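Local coordinates for GRAM domain-containing protein 1A (Mus musculus, PDB 6GQF) that carries cholesterol from the plasma membrane to the endoplasmic reticulum without vesicles, binding the sterol in its VASt (ASTER) domain, at residues L34-G39 against R163-I168; I43-H48 against H196-L201. One frame throughout, in Å; residues are numbered along the deposited sequence.

Interaction 1: residues L34-G39 against R163-I168; sequences LPDLSG and RVSSEI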
loop_
_atom_site.group_PDB
_atom_site.type_symbol
_atom_site.label_atom_id
_atom_site.label_comp_id
_atom_site.label_asym_id
_atom_site.label_seq_id
_atom_site.Cartn_x
_atom_site.Cartn_y
_atom_site.Cartn_z
ATOM N N LEU A 34 1.181 0.776 18.056
ATOM C CA LEU A 34 1.497 1.676 16.948
ATOM C C LEU A 34 0.282 2.490 16.484
ATOM O O LEU A 34 -0.791 1.926 16.265
ATOM C CB LEU A 34 2.064 0.875 15.776
ATOM C CG LEU A 34 3.357 0.107 16.073
ATOM C CD1 LEU A 34 3.748 -0.758 14.882
ATOM C CD2 LEU A 34 4.504 1.049 16.456
ATOM N N PRO A 35 0.446 3.821 16.325
ATOM C CA PRO A 35 -0.670 4.659 15.877
ATOM C C PRO A 35 -0.691 4.857 14.360
ATOM O O PRO A 35 -0.046 4.105 13.628
ATOM C CB PRO A 35 -0.406 5.982 16.600
ATOM C CG PRO A 35 1.099 6.028 16.786
ATOM C CD PRO A 35 1.655 4.640 16.531
ATOM N N ASP A 36 -1.432 5.861 13.901
ATOM C CA ASP A 36 -1.495 6.197 12.483
ATOM C C ASP A 36 -0.257 6.977 12.035
ATOM O O ASP A 36 0.656 7.219 12.825
ATOM C CB ASP A 36 -2.758 7.010 12.186
ATOM C CG ASP A 36 -4.019 6.177 12.265
ATOM O OD1 ASP A 36 -3.989 5.103 12.904
ATOM O OD2 ASP A 36 -5.045 6.596 11.691
ATOM N N LEU A 37 -0.241 7.365 10.763
ATOM C CA LEU A 37 0.865 8.125 10.191
ATOM C C LEU A 37 0.479 9.591 10.032
ATOM O O LEU A 37 -0.688 9.917 9.817
ATOM C CB LEU A 37 1.279 7.534 8.840
ATOM C CG LEU A 37 1.860 6.115 8.871
ATOM C CD1 LEU A 37 1.969 5.559 7.464
ATOM C CD2 LEU A 37 3.214 6.092 9.554
ATOM N N SER A 38 1.473 10.467 10.132
ATOM C CA SER A 38 1.258 11.907 10.073
ATOM C C SER A 38 1.142 12.403 8.639
ATOM O O SER A 38 1.810 13.362 8.252
ATOM C CB SER A 38 2.400 12.637 10.781
ATOM O OG SER A 38 3.644 12.344 10.163
ATOM N N GLY A 39 0.298 11.740 7.855
ATOM C CA GLY A 39 0.066 12.125 6.474
ATOM C C GLY A 39 -1.416 12.268 6.191
ATOM O O GLY A 39 -1.944 13.381 6.217
ATOM N N ARG A 163 -8.041 -0.150 8.515
ATOM C CA ARG A 163 -7.521 1.215 8.481
ATOM C C ARG A 163 -6.249 1.286 7.642
ATOM O O ARG A 163 -5.391 0.407 7.723
ATOM C CB ARG A 163 -7.238 1.731 9.895
ATOM C CG ARG A 163 -8.474 2.061 10.695
ATOM C CD ARG A 163 -8.129 2.391 12.138
ATOM N NE ARG A 163 -7.440 3.674 12.284
ATOM C CZ ARG A 163 -8.048 4.856 12.377
ATOM N NH1 ARG A 163 -9.372 4.944 12.322
ATOM N NH2 ARG A 163 -7.327 5.959 12.516
ATOM N N VAL A 164 -6.136 2.334 6.830
ATOM C CA VAL A 164 -4.917 2.590 6.079
ATOM C C VAL A 164 -4.561 4.068 6.131
ATOM O O VAL A 164 -5.300 4.919 5.636
ATOM C CB VAL A 164 -5.040 2.157 4.609
ATOM C CG1 VAL A 164 -3.709 2.361 3.882
ATOM C CG2 VAL A 164 -5.485 0.703 4.514
ATOM N N SER A 165 -3.423 4.358 6.748
ATOM C CA SER A 165 -2.868 5.699 6.763
ATOM C C SER A 165 -1.557 5.681 5.998
ATOM O O SER A 165 -0.919 4.636 5.873
ATOM C CB SER A 165 -2.652 6.183 8.195
ATOM O OG SER A 165 -1.820 5.279 8.897
ATOM N N SER A 166 -1.164 6.839 5.481
ATOM C CA SER A 166 0.050 6.950 4.685
ATOM C C SER A 166 0.801 8.219 5.045
ATOM O O SER A 166 0.294 9.059 5.784
ATOM C CB SER A 166 -0.290 6.937 3.198
ATOM O OG SER A 166 -1.085 5.793 2.908
ATOM N N GLU A 167 2.021 8.340 4.537
ATOM C CA GLU A 167 2.782 9.569 4.687
ATOM C C GLU A 167 3.906 9.615 3.655
ATOM O O GLU A 167 4.368 8.581 3.176
ATOM C CB GLU A 167 3.337 9.701 6.112
ATOM C CG GLU A 167 4.508 8.793 6.444
ATOM C CD GLU A 167 4.975 8.950 7.887
ATOM O OE1 GLU A 167 4.344 9.726 8.637
ATOM O OE2 GLU A 167 5.975 8.300 8.272
ATOM N N ILE A 168 4.318 10.830 3.311
ATOM C CA ILE A 168 5.422 11.054 2.387
ATOM C C ILE A 168 6.689 11.351 3.176
ATOM O O ILE A 168 6.671 12.150 4.112
ATOM C CB ILE A 168 5.119 12.220 1.418
ATOM C CG1 ILE A 168 3.924 11.870 0.528
ATOM C CG2 ILE A 168 6.326 12.534 0.548
ATOM C CD1 ILE A 168 3.275 13.061 -0.104
#

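Interaction 2: residues I43-H48 against H196-L201; sequences INSVFH and HLDREL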
loop_
_atom_site.group_PDB
_atom_site.type_symbol
_atom_site.label_atom_id
_atom_site.label_comp_id
_atom_site.label_asym_id
_atom_site.label_seq_id
_atom_site.Cartn_x
_atom_site.Cartn_y
_atom_site.Cartn_z
ATOM N N ILE A 43 -8.116 4.916 4.263
ATOM C CA ILE A 43 -9.217 3.972 4.404
ATOM C C ILE A 43 -9.587 3.789 5.866
ATOM O O ILE A 43 -8.723 3.763 6.739
ATOM C CB ILE A 43 -8.862 2.603 3.798
ATOM C CG1 ILE A 43 -8.603 2.741 2.295
ATOM C CG2 ILE A 43 -9.981 1.595 4.049
ATOM C CD1 ILE A 43 -8.008 1.493 1.655
ATOM N N ASN A 44 -10.886 3.668 6.117
ATOM C CA ASN A 44 -11.403 3.362 7.442
ATOM C C ASN A 44 -12.781 2.726 7.297
ATOM O O ASN A 44 -13.802 3.368 7.529
ATOM C CB ASN A 44 -11.463 4.621 8.308
ATOM C CG ASN A 44 -11.822 4.322 9.749
ATOM O OD1 ASN A 44 -11.620 3.210 10.233
ATOM N ND2 ASN A 44 -12.354 5.318 10.443
ATOM N N SER A 45 -12.792 1.462 6.887
ATOM C CA SER A 45 -14.023 0.748 6.593
ATOM C C SER A 45 -14.199 -0.477 7.480
ATOM O O SER A 45 -13.228 -1.031 7.991
ATOM C CB SER A 45 -14.034 0.333 5.123
ATOM O OG SER A 45 -13.838 1.461 4.288
ATOM N N VAL A 46 -15.449 -0.889 7.661
ATOM C CA VAL A 46 -15.752 -2.130 8.359
ATOM C C VAL A 46 -16.351 -3.112 7.365
ATOM O O VAL A 46 -17.300 -2.791 6.652
ATOM C CB VAL A 46 -16.721 -1.910 9.539
ATOM C CG1 VAL A 46 -17.061 -3.237 10.200
ATOM C CG2 VAL A 46 -16.109 -0.958 10.564
ATOM N N PHE A 47 -15.771 -4.306 7.319
ATOM C CA PHE A 47 -16.209 -5.345 6.401
ATOM C C PHE A 47 -16.771 -6.529 7.164
ATOM O O PHE A 47 -16.348 -6.816 8.283
ATOM C CB PHE A 47 -15.050 -5.795 5.513
ATOM C CG PHE A 47 -14.548 -4.724 4.597
ATOM C CD1 PHE A 47 -15.138 -4.522 3.363
ATOM C CD2 PHE A 47 -13.491 -3.912 4.972
ATOM C CE1 PHE A 47 -14.685 -3.536 2.520
ATOM C CE2 PHE A 47 -13.034 -2.922 4.133
ATOM C CZ PHE A 47 -13.630 -2.733 2.905
ATOM N N HIS A 48 -17.724 -7.217 6.544
ATOM C CA HIS A 48 -18.303 -8.422 7.123
ATOM C C HIS A 48 -17.511 -9.648 6.677
ATOM O O HIS A 48 -18.076 -10.692 6.351
ATOM C CB HIS A 48 -19.777 -8.549 6.733
ATOM C CG HIS A 48 -20.684 -7.637 7.501
ATOM N ND1 HIS A 48 -21.637 -6.849 6.892
ATOM C CD2 HIS A 48 -20.784 -7.392 8.828
ATOM C CE1 HIS A 48 -22.284 -6.156 7.813
ATOM N NE2 HIS A 48 -21.785 -6.466 8.995
ATOM N N HIS A 196 -9.997 2.778 -4.703
ATOM C CA HIS A 196 -10.382 1.652 -5.551
ATOM C C HIS A 196 -10.183 0.326 -4.823
ATOM O O HIS A 196 -10.914 -0.637 -5.057
ATOM C CB HIS A 196 -9.580 1.655 -6.852
ATOM C CG HIS A 196 -10.078 2.637 -7.867
ATOM N ND1 HIS A 196 -9.460 2.827 -9.084
ATOM C CD2 HIS A 196 -11.138 3.479 -7.847
ATOM C CE1 HIS A 196 -10.115 3.745 -9.770
ATOM N NE2 HIS A 196 -11.137 4.158 -9.042
ATOM N N LEU A 197 -9.187 0.275 -3.946
ATOM C CA LEU A 197 -8.935 -0.922 -3.154
ATOM C C LEU A 197 -10.070 -1.149 -2.163
ATOM O O LEU A 197 -10.435 -2.289 -1.876
ATOM C CB LEU A 197 -7.598 -0.810 -2.414
ATOM C CG LEU A 197 -7.292 -1.883 -1.357
ATOM C CD1 LEU A 197 -7.165 -3.280 -1.970
ATOM C CD2 LEU A 197 -6.033 -1.519 -0.585
ATOM N N ASP A 198 -10.619 -0.055 -1.642
ATOM C CA ASP A 198 -11.718 -0.120 -0.683
ATOM C C ASP A 198 -12.998 -0.594 -1.367
ATOM O O ASP A 198 -13.776 -1.355 -0.791
ATOM C CB ASP A 198 -11.935 1.250 -0.032
ATOM C CG ASP A 198 -12.966 1.217 1.079
ATOM O OD1 ASP A 198 -12.993 0.230 1.843
ATOM O OD2 ASP A 198 -13.748 2.186 1.188
ATOM N N ARG A 199 -13.200 -0.145 -2.603
ATOM C CA ARG A 199 -14.386 -0.502 -3.371
ATOM C C ARG A 199 -14.381 -1.979 -3.781
ATOM O O ARG A 199 -15.431 -2.618 -3.823
ATOM C CB ARG A 199 -14.497 0.391 -4.609
ATOM C CG ARG A 199 -15.529 -0.080 -5.622
ATOM C CD ARG A 199 -15.765 0.951 -6.715
ATOM N NE ARG A 199 -16.675 2.014 -6.291
ATOM C CZ ARG A 199 -17.125 2.973 -7.093
ATOM N NH1 ARG A 199 -16.754 3.010 -8.367
ATOM N NH2 ARG A 199 -17.950 3.897 -6.620
ATOM N N GLU A 200 -13.203 -2.518 -4.081
ATOM C CA GLU A 200 -13.098 -3.900 -4.543
ATOM C C GLU A 200 -13.280 -4.896 -3.404
ATOM O O GLU A 200 -13.750 -6.016 -3.617
ATOM C CB GLU A 200 -11.751 -4.130 -5.230
ATOM C CG GLU A 200 -11.660 -3.514 -6.621
ATOM C CD GLU A 200 -12.683 -4.092 -7.583
ATOM O OE1 GLU A 200 -12.876 -5.328 -7.571
ATOM O OE2 GLU A 200 -13.300 -3.312 -8.340
ATOM N N LEU A 201 -12.896 -4.492 -2.198
ATOM C CA LEU A 201 -13.126 -5.306 -1.013
ATOM C C LEU A 201 -14.603 -5.273 -0.648
ATOM O O LEU A 201 -15.155 -6.253 -0.144
ATOM C CB LEU A 201 -12.278 -4.811 0.163
ATOM C CG LEU A 201 -10.798 -5.197 0.180
ATOM C CD1 LEU A 201 -10.116 -4.536 1.357
ATOM C CD2 LEU A 201 -10.626 -6.703 0.263
#

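Interaction 1: residues L34-G39 against R163-I168
A salt bridge between D36 and R163 begins a row of polar contacts by which the irregular segment 34-39, which leads into strand 40-47, lies along the outside of the curved antiparallel sheet of this VASt domain, a StAR-related, Bet v 1-like sterol-binding fold. R163 NH2 stands 2.5 Å from D36 OD2, meeting it on the syn side of the carboxylate. Carboxylate and guanidinium planes are 38° apart. The bend of the R163 chain at CG-CD (chi3 71°) turns the guanidinium edge toward the aspartate. Next along the strand, S165 OG accepts the backbone N-H of L37 at 3.2 Å, illustrating how polar side chains on a strand's outer face can hold an irregular segment by its backbone. The third grip belongs to E167. Its OE1 receives S38 OG at 3.1 Å, nearly in line with the C-O bond, and also a weak bond from S38 N, while its OE2 is engaged by R169 in a salt bridge. The carboxylate is thus held from both oxygens, which probably fixes its rotation.

R163, S165 and E167 face segment 34-39, whereas V164 and S166 turn to the other side, touching F194 and W187 of helix 176-202; there S166 OG bonds H148, a residue of the 25-hydroxycholesterol pocket. The main apolar piece is L37, whose side chain crosses that of E167 at about a right angle. One methyl, L37 CD2, packs 3.7 Å from E167 CD; the other, CD1, reaches the backbone around S165 and S166. S38 is the centre of an inverse gamma turn. Just beyond it G39 comes close to the strand backbone, and its CA makes a C-H...O contact of 3.2 Å with S166 O.

Interaction 2: residues I43-H48 against H196-L201
The ring of F47 and the carboxylate of D198 meet edge-on, their planes 82° apart, with D198 OD1 near the ring plane and 3.2 Å from F47 CZ. D198 O also lies at the ring's edge, in plane, so the rim of the phenyl group looks onto two oxygens of one helical residue; the slightly positive ring hydrogens would suit such neighbours. L201 comes at the same end of the ring from an oblique direction, its CB 3.6 Å from F47 CE1.

OD1 has a stronger partner in S45, whose OG donates a hydrogen bond of 2.9 Å to it. The hydroxyl sits on the syn side but tilted out of the carboxylate plane. The case illustrates a general point: one carboxylate oxygen on a helix can accept a hydroxyl while facing an aromatic edge. With CG anti to the backbone N (chi1 -174°), D198 sends its carboxylate from the flank of the helix across to the strand, where OD1 is gathered among S45, F47 and I43, the last contributing CG2 at 4.0 Å. I43 also makes an apolar contact with L197, CD1 to CD2 at 4.2 Å.

Strand 43-47 and helix 196-201 run almost parallel, 9° apart, with axes 9.7 Å from each other at closest approach. This is the helix-on-sheet packing of the Bet v 1-like fold, the long C-terminal helix lying against the sheet's outermost strand 40-47. That strand is hydrogen-bonded through I43, S45 and F47 to strand 159-170, while L197 and L201 continue the apolar layer to helix 51-58 and helix 63-71.

Overall arrangement
The two interactions use opposite sides of one sheet, their centres about 17 Å apart. Strands 40-47 and 159-170 are antiparallel neighbours there and join the contacts directly: V164 N lies 3.0 Å from I43 O, a probable hydrogen bond, and R163 packs on N44. Along the chain the order is 34-39, 43-48, 163-168, 196-201, so the segments alternate and the two closures cross. Interaction 1 holds the chain before the edge strand onto the sheet's outer side; interaction 2 packs that edge strand against helix 176-202, which follows strand 159-170. Both strands are thus covered, outside by 34-39 and inside by helix 176-202, which carries sterol-pocket residues such as N185 and Y193.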